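Long-range contact in carbon dioxide concentrating mechanism protein CcmK (Synechococcus elongatus, PDB 4OX6), which probably forms hexameric tiles of the carboxysome shell, the protein coat of a bacterial microcompartment used to concentrate carbon dioxide: residues 18-31 against 54-68. Numbering follows the deposited sequence.
Sequences QAIGSLETKGFPPI and SARFAVNIRGDVSEV
Phe28 presses the CD1 corner of its ring onto the face of Phe57, 3.7 Å from CE2 and over the ring centre; planes at 66° make this an edge-to-face stack. Ile31 fills the notch beside it, its CD1 lying 3.7 Å from Val59 CG1 while CG2 meets Phe57 CB. At the far end Val68 CG1 comes within 3.8 Å of Gly21 CA, where a beta carbon would clash, so the missing side chain makes the hollow. Between them, strands 19-26 and 56-63 run antiparallel at 161°, the central pair of the four-stranded BMC-domain sheet, whose helices 28-39 and 65-81 supply these knobs. On the face bearing Ser22 and Glu24, Arg56 grips Glu24 OE2 side-on through NE (2.8 Å) and NH2; Glu24 OE1 accepts from Phe28 N of a neighbouring subunit, tying the salt bridge to the hexamer interface. Arg62 bends at chi2 and chi3, its CD resting against Ile20 CD1. NH2 donates to Gln18 O (2.8 Å, 173°), NE to Ala19 O (3.0 Å); NH1 salt-bridges Glu101. A leucine here would probably cost Gln18 O its arginine donors and Glu101 this charged partner, while Ala19 O kept Gly63 N. Ser22 OG donates to Asn60 OD1 at 2.8 Å.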
loop_
_atom_site.group_PDB
_atom_site.type_symbol
_atom_site.label_atom_id
_atom_site.label_comp_id
_atom_site.label_asym_id
_atom_site.label_seq_id
_atom_site.Cartn_x
_atom_site.Cartn_y
_atom_site.Cartn_z
ATOM N N GLN A 18 -1.841 16.082 27.986
ATOM C CA GLN A 18 -2.423 16.587 26.722
ATOM C C GLN A 18 -3.306 15.627 25.955
ATOM O O GLN A 18 -2.960 14.468 25.609
ATOM C CB GLN A 18 -1.353 17.203 25.822
ATOM C CG GLN A 18 -0.670 18.367 26.507
ATOM C CD GLN A 18 -0.532 19.554 25.579
ATOM O OE1 GLN A 18 -0.160 19.390 24.417
ATOM N NE2 GLN A 18 -0.915 20.750 26.057
ATOM N N ALA A 19 -4.476 16.147 25.636
ATOM C CA ALA A 19 -5.403 15.450 24.751
ATOM C C ALA A 19 -4.820 15.170 23.402
ATOM O O ALA A 19 -3.893 15.865 22.952
ATOM C CB ALA A 19 -6.663 16.278 24.552
ATOM N N ILE A 20 -5.396 14.152 22.755
ATOM C CA ILE A 20 -5.161 13.906 21.326
ATOM C C ILE A 20 -6.425 14.099 20.564
ATOM O O ILE A 20 -7.504 13.596 20.925
ATOM C CB ILE A 20 -4.514 12.513 21.069
ATOM C CG1 ILE A 20 -4.528 12.089 19.548
ATOM C CG2 ILE A 20 -5.190 11.499 21.788
ATOM C CD1 ILE A 20 -3.398 12.712 18.778
ATOM N N GLY A 21 -6.321 14.802 19.436
ATOM C CA GLY A 21 -7.386 14.810 18.448
ATOM C C GLY A 21 -6.819 14.216 17.164
ATOM O O GLY A 21 -5.681 14.520 16.782
ATOM N N SER A 22 -7.636 13.375 16.524
ATOM C CA SER A 22 -7.233 12.788 15.232
ATOM C C SER A 22 -8.410 12.895 14.314
ATOM O O SER A 22 -9.509 12.587 14.639
ATOM C CB SER A 22 -6.842 11.339 15.437
ATOM O OG SER A 22 -6.297 10.744 14.243
ATOM N N LEU A 23 -8.105 13.362 13.099
ATOM C CA LEU A 23 -9.075 13.568 12.046
ATOM C C LEU A 23 -8.609 12.953 10.753
ATOM O O LEU A 23 -7.459 13.158 10.391
ATOM C CB LEU A 23 -9.334 15.093 11.905
ATOM C CG LEU A 23 -10.327 15.546 10.830
ATOM C CD1 LEU A 23 -10.878 16.956 11.185
ATOM C CD2 LEU A 23 -9.728 15.677 9.444
ATOM N N GLU A 24 -9.492 12.234 10.068
ATOM C CA GLU A 24 -9.115 11.495 8.852
ATOM C C GLU A 24 -10.027 11.878 7.694
ATOM O O GLU A 24 -11.251 11.974 7.845
ATOM C CB GLU A 24 -9.207 9.975 9.129
ATOM C CG GLU A 24 -8.773 9.067 7.987
ATOM C CD GLU A 24 -8.637 7.651 8.444
ATOM O OE1 GLU A 24 -8.023 7.424 9.509
ATOM O OE2 GLU A 24 -9.098 6.757 7.698
ATOM N N THR A 25 -9.399 12.155 6.557
ATOM C CA THR A 25 -10.055 12.489 5.268
ATOM C C THR A 25 -9.725 11.491 4.197
ATOM O O THR A 25 -8.712 10.772 4.280
ATOM C CB THR A 25 -9.618 13.875 4.739
ATOM O OG1 THR A 25 -8.218 13.887 4.530
ATOM C CG2 THR A 25 -9.945 14.974 5.731
ATOM N N LYS A 26 -10.563 11.453 3.167
ATOM C CA LYS A 26 -10.161 10.894 1.895
ATOM C C LYS A 26 -9.660 12.043 1.042
ATOM O O LYS A 26 -10.366 13.043 0.794
ATOM C CB LYS A 26 -11.304 10.138 1.212
ATOM C CG LYS A 26 -10.869 9.363 -0.036
ATOM C CD LYS A 26 -11.928 8.450 -0.576
ATOM C CE LYS A 26 -11.966 7.134 0.188
ATOM N NZ LYS A 26 -10.979 6.192 -0.413
ATOM N N GLY A 27 -8.416 11.886 0.625
ATOM C CA GLY A 27 -7.700 12.899 -0.122
ATOM C C GLY A 27 -6.639 13.593 0.716
ATOM O O GLY A 27 -6.855 13.849 1.916
ATOM N N PHE A 28 -5.531 13.957 0.079
ATOM C CA PHE A 28 -4.437 14.693 0.712
ATOM C C PHE A 28 -4.743 16.206 0.820
ATOM O O PHE A 28 -4.575 16.815 1.886
ATOM C CB PHE A 28 -3.105 14.422 0.005
ATOM C CG PHE A 28 -1.876 14.963 0.687
ATOM C CD1 PHE A 28 -1.451 14.416 1.902
ATOM C CD2 PHE A 28 -1.181 16.055 0.189
ATOM C CE1 PHE A 28 -0.326 14.893 2.524
ATOM C CE2 PHE A 28 -0.047 16.539 0.824
ATOM C CZ PHE A 28 0.345 15.978 2.014
ATOM N N PRO A 29 -5.248 16.854 -0.243
ATOM C CA PRO A 29 -5.577 18.270 -0.046
ATOM C C PRO A 29 -6.526 18.574 1.132
ATOM O O PRO A 29 -6.234 19.533 1.872
ATOM C CB PRO A 29 -6.184 18.674 -1.400
ATOM C CG PRO A 29 -5.513 17.754 -2.380
ATOM C CD PRO A 29 -5.404 16.433 -1.652
ATOM N N PRO A 30 -7.593 17.801 1.404
ATOM C CA PRO A 30 -8.430 18.083 2.586
ATOM C C PRO A 30 -7.679 17.889 3.905
ATOM O O PRO A 30 -8.068 18.566 4.878
ATOM C CB PRO A 30 -9.622 17.161 2.446
ATOM C CG PRO A 30 -9.235 16.157 1.426
ATOM C CD PRO A 30 -8.183 16.762 0.547
ATOM N N ILE A 31 -6.683 16.997 4.011
ATOM C CA ILE A 31 -5.992 16.877 5.274
ATOM C C ILE A 31 -5.118 18.084 5.532
ATOM O O ILE A 31 -4.927 18.480 6.670
ATOM C CB ILE A 31 -5.227 15.536 5.386
ATOM C CG1 ILE A 31 -5.129 15.126 6.854
ATOM C CG2 ILE A 31 -3.850 15.527 4.759
ATOM C CD1 ILE A 31 -6.455 14.846 7.554
ATOM N N SER A 54 -5.770 3.713 0.675
ATOM C CA SER A 54 -7.051 4.042 0.075
ATOM C C SER A 54 -7.209 5.544 -0.009
ATOM O O SER A 54 -8.333 6.027 0.083
ATOM C CB SER A 54 -8.246 3.454 0.772
ATOM O OG SER A 54 -8.234 2.048 0.567
ATOM N N ALA A 55 -6.095 6.250 -0.183
ATOM C CA ALA A 55 -6.087 7.695 -0.288
ATOM C C ALA A 55 -6.641 8.420 0.945
ATOM O O ALA A 55 -7.030 9.585 0.876
ATOM C CB ALA A 55 -6.837 8.170 -1.496
ATOM N N ARG A 56 -6.629 7.749 2.108
ATOM C CA ARG A 56 -7.054 8.372 3.361
ATOM C C ARG A 56 -5.845 8.758 4.137
ATOM O O ARG A 56 -4.812 8.068 4.167
ATOM C CB ARG A 56 -7.976 7.413 4.118
ATOM C CG ARG A 56 -9.348 7.322 3.484
ATOM C CD ARG A 56 -10.254 6.183 3.951
ATOM N NE ARG A 56 -10.536 6.275 5.364
ATOM C CZ ARG A 56 -11.647 5.828 5.943
ATOM N NH1 ARG A 56 -12.600 5.280 5.207
ATOM N NH2 ARG A 56 -11.779 5.890 7.256
ATOM N N PHE A 57 -5.994 9.889 4.848
ATOM C CA PHE A 57 -4.910 10.434 5.672
ATOM C C PHE A 57 -5.482 10.926 6.987
ATOM O O PHE A 57 -6.562 11.548 7.004
ATOM C CB PHE A 57 -4.304 11.669 4.969
ATOM C CG PHE A 57 -3.584 11.338 3.687
ATOM C CD1 PHE A 57 -4.245 11.301 2.485
ATOM C CD2 PHE A 57 -2.224 11.083 3.714
ATOM C CE1 PHE A 57 -3.594 10.942 1.319
ATOM C CE2 PHE A 57 -1.537 10.749 2.545
ATOM C CZ PHE A 57 -2.224 10.674 1.365
ATOM N N ALA A 58 -4.769 10.691 8.094
ATOM C CA ALA A 58 -5.187 11.237 9.379
ATOM C C ALA A 58 -4.160 12.225 9.866
ATOM O O ALA A 58 -2.952 12.036 9.697
ATOM C CB ALA A 58 -5.375 10.125 10.398
ATOM N N VAL A 59 -4.621 13.302 10.497
ATOM C CA VAL A 59 -3.732 14.276 11.157
ATOM C C VAL A 59 -3.978 14.184 12.661
ATOM O O VAL A 59 -5.121 14.064 13.101
ATOM C CB VAL A 59 -3.957 15.720 10.650
ATOM C CG1 VAL A 59 -5.365 16.254 10.843
ATOM C CG2 VAL A 59 -2.924 16.681 11.269
ATOM N N ASN A 60 -2.912 14.266 13.427
ATOM C CA ASN A 60 -2.932 14.121 14.889
ATOM C C ASN A 60 -2.451 15.399 15.524
ATOM O O ASN A 60 -1.387 15.960 15.157
ATOM C CB ASN A 60 -2.013 12.974 15.261
ATOM C CG ASN A 60 -2.463 11.680 14.610
ATOM O OD1 ASN A 60 -3.616 11.280 14.773
ATOM N ND2 ASN A 60 -1.572 11.046 13.863
ATOM N N ILE A 61 -3.266 15.945 16.422
ATOM C CA ILE A 61 -2.964 17.164 17.153
ATOM C C ILE A 61 -2.966 16.894 18.657
ATOM O O ILE A 61 -3.679 15.996 19.174
ATOM C CB ILE A 61 -3.928 18.290 16.780
ATOM C CG1 ILE A 61 -5.369 18.025 17.236
ATOM C CG2 ILE A 61 -3.863 18.607 15.295
ATOM C CD1 ILE A 61 -6.257 19.273 17.152
ATOM N N ARG A 62 -2.242 17.733 19.380
ATOM C CA ARG A 62 -2.180 17.644 20.836
ATOM C C ARG A 62 -2.413 19.005 21.460
ATOM O O ARG A 62 -1.960 20.016 20.935
ATOM C CB ARG A 62 -0.833 17.136 21.331
ATOM C CG ARG A 62 -0.369 15.811 20.768
ATOM C CD ARG A 62 -1.267 14.597 21.124
ATOM N NE ARG A 62 -1.335 14.279 22.536
ATOM C CZ ARG A 62 -0.430 13.585 23.202
ATOM N NH1 ARG A 62 0.571 13.011 22.605
ATOM N NH2 ARG A 62 -0.604 13.363 24.498
ATOM N N GLY A 63 -3.086 19.030 22.602
ATOM C CA GLY A 63 -3.268 20.258 23.357
ATOM C C GLY A 63 -4.198 19.994 24.517
ATOM O O GLY A 63 -4.616 18.829 24.713
ATOM N N ASP A 64 -4.494 21.012 25.304
ATOM C CA ASP A 64 -5.519 20.852 26.317
ATOM C C ASP A 64 -6.829 20.480 25.649
ATOM O O ASP A 64 -7.115 20.919 24.525
ATOM C CB ASP A 64 -5.718 22.123 27.113
ATOM C CG ASP A 64 -4.563 22.427 28.002
ATOM O OD1 ASP A 64 -3.667 21.570 28.175
ATOM O OD2 ASP A 64 -4.605 23.577 28.534
ATOM N N VAL A 65 -7.693 19.684 26.310
ATOM C CA VAL A 65 -8.862 19.180 25.613
ATOM C C VAL A 65 -9.762 20.313 25.070
ATOM O O VAL A 65 -10.342 20.161 23.975
ATOM C CB VAL A 65 -9.672 18.142 26.425
ATOM C CG1 VAL A 65 -10.389 18.740 27.526
ATOM C CG2 VAL A 65 -10.615 17.358 25.490
ATOM N N SER A 66 -9.924 21.416 25.814
ATOM C CA SER A 66 -10.842 22.475 25.343
ATOM C C SER A 66 -10.318 23.084 24.024
ATOM O O SER A 66 -11.089 23.443 23.156
ATOM C CB SER A 66 -11.043 23.584 26.343
ATOM O OG SER A 66 -9.800 23.890 26.865
ATOM N N GLU A 67 -9.006 23.199 23.924
ATOM C CA GLU A 67 -8.342 23.731 22.725
ATOM C C GLU A 67 -8.437 22.733 21.572
ATOM O O GLU A 67 -8.698 23.114 20.417
ATOM C CB GLU A 67 -6.915 24.137 23.000
ATOM C CG GLU A 67 -6.753 25.200 24.058
ATOM C CD GLU A 67 -7.288 26.536 23.637
ATOM O OE1 GLU A 67 -6.872 27.055 22.542
ATOM O OE2 GLU A 67 -8.188 27.069 24.349
ATOM N N VAL A 68 -8.224 21.452 21.852
ATOM C CA VAL A 68 -8.397 20.410 20.815
ATOM C C VAL A 68 -9.814 20.370 20.331
ATOM O O VAL A 68 -10.017 20.213 19.078
ATOM C CB VAL A 68 -7.979 19.048 21.345
ATOM C CG1 VAL A 68 -8.369 17.926 20.427
ATOM C CG2 VAL A 68 -6.462 19.044 21.568
HETATM O O HOH W 1 0.492 21.489 22.279
#